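Local coordinates for protein OBody AM1L10 (Pyrobaculum aerophilum, PDB 4GN3) that probably serves as an engineered binding protein built on an OB-fold nucleic-acid-binding domain from a hyperthermophilic archaeon, at residues Val5-Thr10 and Pro103-Ile108. Residues are numbered along the deposited sequence; the frame is centred on the assembly and turned at random.
Sequences VYPKKT and PSEIWI
Tyr-6 and Pro-7 pack against the indole of Trp-107 in a surface contact that lays the N-terminal arm, irregular in structure, across strand 105-110 of the OB-fold. No hydrogen bond joins the segments, and they bury 189 Å² in all, so the contact rests on van der Waals and CH-pi packing. Tyr-6 CB lies over one face of the indole, 3.9 Å from the centroid of its six-membered ring and 25° off the normal, which meets the geometry of a CH-pi contact. Pro-7 approaches obliquely, its CD 3.5 Å from Trp-107 NE1. The same CD stands 3.6 Å from Glu-105 OE2. That oxygen accepts a hydrogen bond from Trp-107 NE1 (2.8 Å, 163° at the hydrogen), nearly in the indole plane but tilted out of the carboxylate plane on the anti side, which should restrict rotation of the ring. With CG anti to the carbonyl carbon (chi1 -65°) and the chain extended beyond it, the carboxylate of Glu-105 is carried to the indole N-H. Ser-104 and Glu-105 form a classic beta bulge opposite Lys-83 of strand 79-88, whose Val-81 touches Tyr-6 and Pro-7, while Ile-106 and Ile-108 pack on Val-70 of helix 65-73.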
loop_
_atom_site.group_PDB
_atom_site.type_symbol
_atom_site.label_atom_id
_atom_site.label_comp_id
_atom_site.label_asym_id
_atom_site.label_seq_id
_atom_site.Cartn_x
_atom_site.Cartn_y
_atom_site.Cartn_z
ATOM N N VAL B 5 3.865 25.230 -16.096
ATOM C CA VAL B 5 5.208 25.410 -15.555
ATOM C C VAL B 5 5.252 24.666 -14.221
ATOM O O VAL B 5 4.276 24.697 -13.461
ATOM C CB VAL B 5 5.574 26.912 -15.391
ATOM C CG1 VAL B 5 4.638 27.620 -14.417
ATOM C CG2 VAL B 5 7.019 27.079 -14.949
ATOM N N TYR B 6 6.358 23.979 -13.942
ATOM C CA TYR B 6 6.453 23.234 -12.688
ATOM C C TYR B 6 6.510 24.195 -11.499
ATOM O O TYR B 6 7.164 25.236 -11.576
ATOM C CB TYR B 6 7.605 22.208 -12.693
ATOM C CG TYR B 6 9.008 22.761 -12.572
ATOM C CD1 TYR B 6 9.534 23.126 -11.327
ATOM C CD2 TYR B 6 9.828 22.875 -13.693
ATOM C CE1 TYR B 6 10.827 23.622 -11.210
ATOM C CE2 TYR B 6 11.123 23.364 -13.584
ATOM C CZ TYR B 6 11.616 23.733 -12.345
ATOM O OH TYR B 6 12.900 24.216 -12.236
ATOM N N PRO B 7 5.795 23.857 -10.407
ATOM C CA PRO B 7 5.672 24.776 -9.278
ATOM C C PRO B 7 6.947 24.904 -8.460
ATOM O O PRO B 7 7.800 24.016 -8.477
ATOM C CB PRO B 7 4.557 24.147 -8.433
ATOM C CG PRO B 7 4.619 22.694 -8.757
ATOM C CD PRO B 7 5.014 22.620 -10.201
ATOM N N LYS B 8 7.056 26.027 -7.763
ATOM C CA LYS B 8 8.136 26.299 -6.836
ATOM C C LYS B 8 7.934 25.472 -5.566
ATOM O O LYS B 8 6.830 25.403 -5.030
ATOM C CB LYS B 8 8.134 27.795 -6.499
ATOM C CG LYS B 8 9.351 28.310 -5.748
ATOM C CD LYS B 8 9.262 29.826 -5.579
ATOM C CE LYS B 8 10.584 30.431 -5.138
ATOM N NZ LYS B 8 10.943 30.060 -3.740
ATOM N N LYS B 9 9.009 24.841 -5.111
ATOM C CA LYS B 9 9.041 24.129 -3.836
ATOM C C LYS B 9 8.542 25.020 -2.693
ATOM O O LYS B 9 8.984 26.162 -2.549
ATOM C CB LYS B 9 10.472 23.668 -3.574
ATOM C CG LYS B 9 10.758 23.091 -2.201
ATOM C CD LYS B 9 12.221 22.710 -2.143
ATOM C CE LYS B 9 12.656 22.310 -0.748
ATOM N NZ LYS B 9 14.019 21.715 -0.817
ATOM N N THR B 10 7.609 24.508 -1.895
ATOM C CA THR B 10 7.095 25.276 -0.756
ATOM C C THR B 10 7.624 24.752 0.576
ATOM O O THR B 10 7.806 25.515 1.520
ATOM C CB THR B 10 5.548 25.311 -0.715
ATOM O OG1 THR B 10 5.041 24.000 -0.454
ATOM C CG2 THR B 10 4.970 25.830 -2.034
ATOM N N PRO B 103 -1.275 13.479 -4.205
ATOM C CA PRO B 103 -0.763 14.367 -5.253
ATOM C C PRO B 103 -1.808 14.859 -6.257
ATOM O O PRO B 103 -2.732 14.130 -6.613
ATOM C CB PRO B 103 0.262 13.485 -5.974
ATOM C CG PRO B 103 -0.296 12.104 -5.857
ATOM C CD PRO B 103 -1.030 12.059 -4.528
ATOM N N SER B 104 -1.634 16.089 -6.724
ATOM C CA SER B 104 -2.349 16.566 -7.906
ATOM C C SER B 104 -1.400 16.699 -9.098
ATOM O O SER B 104 -1.824 16.612 -10.251
ATOM C CB SER B 104 -3.036 17.898 -7.627
ATOM O OG SER B 104 -2.090 18.876 -7.219
ATOM N N GLU B 105 -0.120 16.914 -8.820
ATOM C CA GLU B 105 0.883 17.050 -9.877
ATOM C C GLU B 105 2.139 16.246 -9.553
ATOM O O GLU B 105 2.643 16.296 -8.426
ATOM C CB GLU B 105 1.264 18.523 -10.072
ATOM C CG GLU B 105 0.149 19.431 -10.569
ATOM C CD GLU B 105 0.553 20.901 -10.592
ATOM O OE1 GLU B 105 -0.346 21.764 -10.531
ATOM O OE2 GLU B 105 1.766 21.203 -10.650
ATOM N N ILE B 106 2.641 15.506 -10.539
ATOM C CA ILE B 106 3.964 14.871 -10.420
ATOM C C ILE B 106 4.797 15.237 -11.651
ATOM O O ILE B 106 4.461 14.843 -12.764
ATOM C CB ILE B 106 3.885 13.334 -10.260
ATOM C CG1 ILE B 106 3.055 12.949 -9.022
ATOM C CG2 ILE B 106 5.285 12.732 -10.157
ATOM C CD1 ILE B 106 2.874 11.451 -8.845
ATOM N N TRP B 107 5.863 16.008 -11.437
ATOM C CA TRP B 107 6.756 16.450 -12.515
ATOM C C TRP B 107 8.069 15.740 -12.409
ATOM O O TRP B 107 8.654 15.695 -11.329
ATOM C CB TRP B 107 7.007 17.954 -12.417
ATOM C CG TRP B 107 5.775 18.822 -12.543
ATOM C CD1 TRP B 107 4.791 19.052 -11.585
ATOM C CD2 TRP B 107 5.375 19.633 -13.701
ATOM N NE1 TRP B 107 3.827 19.906 -12.064
ATOM C CE2 TRP B 107 4.121 20.299 -13.322
ATOM C CE3 TRP B 107 5.909 19.865 -14.967
ATOM C CZ2 TRP B 107 3.451 21.154 -14.192
ATOM C CZ3 TRP B 107 5.219 20.728 -15.835
ATOM C CH2 TRP B 107 4.022 21.354 -15.452
ATOM N N ILE B 108 8.554 15.182 -13.516
ATOM C CA ILE B 108 9.889 14.581 -13.542
ATOM C C ILE B 108 10.846 15.587 -14.179
ATOM O O ILE B 108 10.723 15.901 -15.360
ATOM C CB ILE B 108 9.916 13.245 -14.319
ATOM C CG1 ILE B 108 8.907 12.252 -13.728
ATOM C CG2 ILE B 108 11.322 12.650 -14.319
ATOM C CD1 ILE B 108 8.645 11.047 -14.606
#